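Local coordinates for protein 3'-5'-exonuclease (Saccharomyces cerevisiae, PDB 3E2V) that probably cuts double-stranded DNA as a magnesium-dependent TatD-type nuclease, with both endonuclease and 3'-to-5' exonuclease activity, at residues F210-D223 with S239-V252. Numbering follows the deposited sequence.
Sequences FVQILERFVVGFTD and SGFYKFHPDRKLVV
With chi1 at -67°, Phe244 turns its CG away from its own carbonyl carbon and lays its ring against the last turns of helix 207-219. There the helix backbone sets Phe217 CB over the centre of that ring, 3.5 Å from the Phe244 centroid, in a CH-pi contact. Chi1 of -73° swings the Phe217 ring alongside, its CE1 near Tyr242 CB; the planes of the Phe217 and Phe244 rings lie within 23° of each other but scarcely overlap. Leu214 CD2 meets the Phe244 edge in plane, 3.8 Å from CZ, and Val218 CG2 comes against Phe244 CD2. The backbone pins the same spot: Phe244 N donates to Phe217 O at 2.8 Å, and a water links Val218 O to Phe244 O. Cut back to alanine, this position would probably leave Phe217 CB and Leu214 CD2 without the ring they pack on, opening a gap between helix and loop.

Past Gly220, whose positive phi ends the helix, strands 221-222 and 241-242 form a small antiparallel sheet. Phe221 and Tyr242 exchange N-H...O bonds, and Phe221 CE2 packs on Tyr242 CB. Asp223 OD2 forms a salt bridge with Lys186 NZ of helix 174-187. The sheet is inserted between helix 207-219 and strand 250-252, in the TIM-barrel crossover from strand 199-204, where Phe244 also touches Leu199.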
loop_
_atom_site.group_PDB
_atom_site.type_symbol
_atom_site.label_atom_id
_atom_site.label_comp_id
_atom_site.label_asym_id
_atom_site.label_seq_id
_atom_site.Cartn_x
_atom_site.Cartn_y
_atom_site.Cartn_z
ATOM N N PHE A 210 -1.524 17.102 -1.434
ATOM C CA PHE A 210 -0.548 16.029 -1.177
ATOM C C PHE A 210 0.827 16.513 -1.616
ATOM O O PHE A 210 1.800 16.420 -0.862
ATOM C CB PHE A 210 -1.015 14.815 -1.987
ATOM C CG PHE A 210 -0.154 13.572 -1.890
ATOM C CD1 PHE A 210 -0.256 12.712 -0.797
ATOM C CD2 PHE A 210 0.641 13.189 -2.966
ATOM C CE1 PHE A 210 0.478 11.511 -0.754
ATOM C CE2 PHE A 210 1.388 11.993 -2.930
ATOM C CZ PHE A 210 1.308 11.167 -1.805
ATOM N N VAL A 211 0.902 17.077 -2.824
ATOM C CA VAL A 211 2.171 17.602 -3.342
ATOM C C VAL A 211 2.662 18.781 -2.509
ATOM O O VAL A 211 3.857 18.883 -2.232
ATOM C CB VAL A 211 2.043 17.955 -4.844
ATOM C CG1 VAL A 211 3.236 18.809 -5.327
ATOM C CG2 VAL A 211 1.948 16.664 -5.666
ATOM N N GLN A 212 1.746 19.661 -2.098
ATOM C CA GLN A 212 2.122 20.810 -1.288
ATOM C C GLN A 212 2.819 20.372 0.012
ATOM O O GLN A 212 3.845 20.937 0.399
ATOM C CB GLN A 212 0.889 21.661 -0.982
ATOM C CG GLN A 212 1.217 22.950 -0.244
ATOM C CD GLN A 212 -0.013 23.777 0.067
ATOM O OE1 GLN A 212 -0.008 24.996 -0.113
ATOM N NE2 GLN A 212 -1.067 23.129 0.556
ATOM N N ILE A 213 2.265 19.368 0.692
ATOM C CA ILE A 213 2.873 18.903 1.936
ATOM C C ILE A 213 4.211 18.224 1.658
ATOM O O ILE A 213 5.232 18.526 2.302
ATOM C CB ILE A 213 1.915 17.962 2.675
ATOM C CG1 ILE A 213 0.775 18.784 3.274
ATOM C CG2 ILE A 213 2.635 17.223 3.798
ATOM C CD1 ILE A 213 -0.450 17.983 3.689
ATOM N N LEU A 214 4.233 17.309 0.694
ATOM C CA LEU A 214 5.475 16.603 0.407
ATOM C C LEU A 214 6.599 17.505 -0.085
ATOM O O LEU A 214 7.775 17.255 0.226
ATOM C CB LEU A 214 5.237 15.461 -0.592
ATOM C CG LEU A 214 4.431 14.299 -0.009
ATOM C CD1 LEU A 214 3.987 13.366 -1.128
ATOM C CD2 LEU A 214 5.260 13.528 1.005
ATOM N N GLU A 215 6.249 18.534 -0.853
ATOM C CA GLU A 215 7.272 19.441 -1.385
ATOM C C GLU A 215 8.066 20.099 -0.267
ATOM O O GLU A 215 9.287 20.319 -0.421
ATOM C CB GLU A 215 6.652 20.495 -2.297
ATOM C CG GLU A 215 7.668 21.336 -3.045
ATOM C CD GLU A 215 8.051 22.607 -2.292
ATOM O OE1 GLU A 215 7.483 22.881 -1.209
ATOM O OE2 GLU A 215 8.929 23.346 -2.799
ATOM N N ARG A 216 7.395 20.420 0.846
ATOM C CA ARG A 216 8.113 21.022 1.976
ATOM C C ARG A 216 9.177 20.090 2.552
ATOM O O ARG A 216 10.245 20.537 2.972
ATOM C CB ARG A 216 7.154 21.492 3.070
ATOM C CG ARG A 216 6.339 22.686 2.628
ATOM C CD ARG A 216 5.735 23.428 3.813
ATOM N NE ARG A 216 5.018 22.539 4.721
ATOM C CZ ARG A 216 3.732 22.206 4.600
ATOM N NH1 ARG A 216 2.979 22.702 3.618
ATOM N NH2 ARG A 216 3.191 21.379 5.470
ATOM N N PHE A 217 8.896 18.783 2.565
ATOM C CA PHE A 217 9.877 17.807 3.014
ATOM C C PHE A 217 10.943 17.504 1.946
ATOM O O PHE A 217 12.073 17.171 2.280
ATOM C CB PHE A 217 9.161 16.510 3.398
ATOM C CG PHE A 217 8.389 16.597 4.692
ATOM C CD1 PHE A 217 8.969 16.181 5.901
ATOM C CD2 PHE A 217 7.092 17.117 4.719
ATOM C CE1 PHE A 217 8.256 16.274 7.105
ATOM C CE2 PHE A 217 6.370 17.190 5.921
ATOM C CZ PHE A 217 6.957 16.782 7.111
ATOM N N VAL A 218 10.573 17.594 0.668
ATOM C CA VAL A 218 11.542 17.378 -0.411
ATOM C C VAL A 218 12.613 18.479 -0.403
ATOM O O VAL A 218 13.817 18.184 -0.512
ATOM C CB VAL A 218 10.830 17.292 -1.801
ATOM C CG1 VAL A 218 11.848 17.413 -2.951
ATOM C CG2 VAL A 218 10.040 15.981 -1.911
ATOM N N VAL A 219 12.174 19.732 -0.235
ATOM C CA VAL A 219 13.090 20.891 -0.204
ATOM C C VAL A 219 13.696 21.098 1.171
ATOM O O VAL A 219 14.866 21.472 1.277
ATOM C CB VAL A 219 12.388 22.174 -0.669
ATOM C CG1 VAL A 219 13.337 23.387 -0.541
ATOM C CG2 VAL A 219 11.923 21.984 -2.111
ATOM N N GLY A 220 12.913 20.819 2.212
ATOM C CA GLY A 220 13.318 21.039 3.606
ATOM C C GLY A 220 12.584 22.212 4.237
ATOM O O GLY A 220 12.319 23.218 3.577
ATOM N N PHE A 221 12.211 22.063 5.505
ATOM C CA PHE A 221 11.617 23.181 6.257
ATOM C C PHE A 221 11.918 23.025 7.732
ATOM O O PHE A 221 12.229 21.935 8.200
ATOM C CB PHE A 221 10.101 23.270 6.041
ATOM C CG PHE A 221 9.331 22.192 6.749
ATOM C CD1 PHE A 221 8.681 22.440 7.951
ATOM C CD2 PHE A 221 9.287 20.911 6.209
ATOM C CE1 PHE A 221 7.976 21.413 8.597
ATOM C CE2 PHE A 221 8.605 19.892 6.841
ATOM C CZ PHE A 221 7.939 20.139 8.026
ATOM N N THR A 222 11.791 24.131 8.462
ATOM C CA THR A 222 12.079 24.161 9.884
ATOM C C THR A 222 10.789 24.329 10.677
ATOM O O THR A 222 9.990 25.219 10.390
ATOM C CB THR A 222 13.086 25.295 10.207
ATOM O OG1 THR A 222 14.285 25.062 9.463
ATOM C CG2 THR A 222 13.435 25.312 11.699
ATOM N N ASP A 223 10.593 23.436 11.650
ATOM C CA ASP A 223 9.402 23.445 12.494
ATOM C C ASP A 223 9.777 24.019 13.857
ATOM O O ASP A 223 10.144 23.280 14.768
ATOM C CB ASP A 223 8.861 22.021 12.644
ATOM C CG ASP A 223 7.625 21.948 13.533
ATOM O OD1 ASP A 223 6.979 22.977 13.802
ATOM O OD2 ASP A 223 7.303 20.831 13.980
ATOM N N SER A 239 17.560 21.201 15.669
ATOM C CA SER A 239 17.341 22.303 14.727
ATOM C C SER A 239 15.888 22.474 14.322
ATOM O O SER A 239 15.465 23.585 13.995
ATOM C CB SER A 239 18.201 22.129 13.468
ATOM O OG SER A 239 17.725 21.051 12.670
ATOM N N GLY A 240 15.130 21.381 14.325
ATOM C CA GLY A 240 13.759 21.409 13.821
ATOM C C GLY A 240 13.656 21.327 12.302
ATOM O O GLY A 240 12.572 21.526 11.742
ATOM N N PHE A 241 14.797 21.094 11.646
ATOM C CA PHE A 241 14.857 21.025 10.184
ATOM C C PHE A 241 14.516 19.618 9.692
ATOM O O PHE A 241 15.219 18.643 9.992
ATOM C CB PHE A 241 16.243 21.450 9.680
ATOM C CG PHE A 241 16.367 21.493 8.178
ATOM C CD1 PHE A 241 15.698 22.444 7.437
ATOM C CD2 PHE A 241 17.195 20.599 7.524
ATOM C CE1 PHE A 241 15.828 22.504 6.045
ATOM C CE2 PHE A 241 17.330 20.642 6.134
ATOM C CZ PHE A 241 16.643 21.600 5.397
ATOM N N TYR A 242 13.426 19.549 8.935
ATOM C CA TYR A 242 12.927 18.310 8.333
ATOM C C TYR A 242 13.195 18.314 6.831
ATOM O O TYR A 242 12.727 19.207 6.126
ATOM C CB TYR A 242 11.427 18.186 8.558
ATOM C CG TYR A 242 11.067 17.886 9.996
ATOM C CD1 TYR A 242 11.092 16.579 10.469
ATOM C CD2 TYR A 242 10.730 18.908 10.880
ATOM C CE1 TYR A 242 10.779 16.282 11.782
ATOM C CE2 TYR A 242 10.414 18.626 12.200
ATOM C CZ TYR A 242 10.436 17.307 12.639
ATOM O OH TYR A 242 10.118 17.007 13.941
ATOM N N LYS A 243 13.913 17.301 6.346
ATOM C CA LYS A 243 14.113 17.128 4.906
ATOM C C LYS A 243 14.292 15.654 4.592
ATOM O O LYS A 243 15.068 14.980 5.262
ATOM C CB LYS A 243 15.346 17.926 4.399
ATOM C CG LYS A 243 15.490 17.906 2.889
ATOM C CD LYS A 243 16.739 18.646 2.420
ATOM C CE LYS A 243 16.749 18.687 0.892
ATOM N NZ LYS A 243 18.032 19.265 0.357
ATOM N N PHE A 244 13.605 15.156 3.566
ATOM C CA PHE A 244 13.822 13.771 3.170
ATOM C C PHE A 244 15.276 13.527 2.762
ATOM O O PHE A 244 15.903 14.338 2.067
ATOM C CB PHE A 244 12.953 13.384 1.982
ATOM C CG PHE A 244 11.470 13.352 2.247
ATOM C CD1 PHE A 244 10.926 13.002 3.490
ATOM C CD2 PHE A 244 10.608 13.592 1.193
ATOM C CE1 PHE A 244 9.520 12.956 3.677
ATOM C CE2 PHE A 244 9.213 13.537 1.371
ATOM C CZ PHE A 244 8.672 13.205 2.614
ATOM N N HIS A 245 15.798 12.377 3.178
ATOM C CA HIS A 245 17.077 11.914 2.675
ATOM C C HIS A 245 17.067 11.886 1.141
ATOM O O HIS A 245 16.046 11.533 0.549
ATOM C CB HIS A 245 17.332 10.505 3.206
ATOM C CG HIS A 245 18.733 10.025 2.988
ATOM N ND1 HIS A 245 19.155 9.484 1.796
ATOM C CD2 HIS A 245 19.808 9.998 3.814
ATOM C CE1 HIS A 245 20.433 9.158 1.886
ATOM N NE2 HIS A 245 20.852 9.457 3.101
ATOM N N PRO A 246 18.182 12.258 0.478
ATOM C CA PRO A 246 18.133 12.323 -0.979
ATOM C C PRO A 246 17.882 10.971 -1.650
ATOM O O PRO A 246 17.485 10.952 -2.814
ATOM C CB PRO A 246 19.520 12.883 -1.358
ATOM C CG PRO A 246 20.386 12.545 -0.214
ATOM C CD PRO A 246 19.506 12.665 0.999
ATOM N N ASP A 247 18.097 9.872 -0.928
ATOM C CA ASP A 247 17.817 8.536 -1.469
ATOM C C ASP A 247 16.511 7.902 -0.972
ATOM O O ASP A 247 16.198 6.771 -1.338
ATOM C CB ASP A 247 18.994 7.587 -1.228
ATOM C CG ASP A 247 20.297 8.087 -1.860
ATOM O OD1 ASP A 247 20.267 8.618 -2.991
ATOM O OD2 ASP A 247 21.359 7.918 -1.217
ATOM N N ARG A 248 15.746 8.615 -0.150
ATOM C CA ARG A 248 14.472 8.060 0.328
ATOM C C ARG A 248 13.480 7.914 -0.826
ATOM O O ARG A 248 13.276 8.842 -1.629
ATOM C CB ARG A 248 13.876 8.930 1.448
ATOM C CG ARG A 248 12.370 8.773 1.644
ATOM C CD ARG A 248 11.933 9.455 2.926
ATOM N NE ARG A 248 11.823 8.493 4.018
ATOM C CZ ARG A 248 11.436 8.813 5.246
ATOM N NH1 ARG A 248 11.189 10.078 5.570
ATOM N NH2 ARG A 248 11.293 7.873 6.167
ATOM N N LYS A 249 12.872 6.730 -0.899
ATOM C CA LYS A 249 11.905 6.444 -1.959
ATOM C C LYS A 249 10.492 6.752 -1.486
ATOM O O LYS A 249 10.152 6.532 -0.315
ATOM C CB LYS A 249 12.029 4.991 -2.443
ATOM C CG LYS A 249 13.465 4.574 -2.841
ATOM C CD LYS A 249 14.080 5.452 -3.921
ATOM C CE LYS A 249 15.424 4.884 -4.404
ATOM N NZ LYS A 249 16.483 4.846 -3.348
ATOM N N LEU A 250 9.687 7.281 -2.400
ATOM C CA LEU A 250 8.373 7.814 -2.099
ATOM C C LEU A 250 7.397 7.095 -3.020
ATOM O O LEU A 250 7.305 7.417 -4.194
ATOM C CB LEU A 250 8.361 9.324 -2.389
ATOM C CG LEU A 250 9.431 10.144 -1.651
ATOM C CD1 LEU A 250 9.406 11.589 -2.121
ATOM C CD2 LEU A 250 9.236 10.087 -0.140
ATOM N N VAL A 251 6.695 6.101 -2.482
ATOM C CA VAL A 251 5.861 5.228 -3.299
ATOM C C VAL A 251 4.412 5.646 -3.180
ATOM O O VAL A 251 3.841 5.622 -2.079
ATOM C CB VAL A 251 6.039 3.754 -2.868
ATOM C CG1 VAL A 251 5.080 2.845 -3.637
ATOM C CG2 VAL A 251 7.503 3.309 -3.048
ATOM N N VAL A 252 3.832 6.068 -4.306
ATOM C CA VAL A 252 2.430 6.442 -4.334
ATOM C C VAL A 252 1.599 5.222 -4.733
ATOM O O VAL A 252 1.505 4.881 -5.919
ATOM C CB VAL A 252 2.182 7.653 -5.291
ATOM C CG1 VAL A 252 0.697 8.094 -5.234
ATOM C CG2 VAL A 252 3.125 8.825 -4.973
HETATM O O HOH W 1 14.910 15.674 -0.179
HETATM O O HOH W 2 8.757 18.981 15.139
#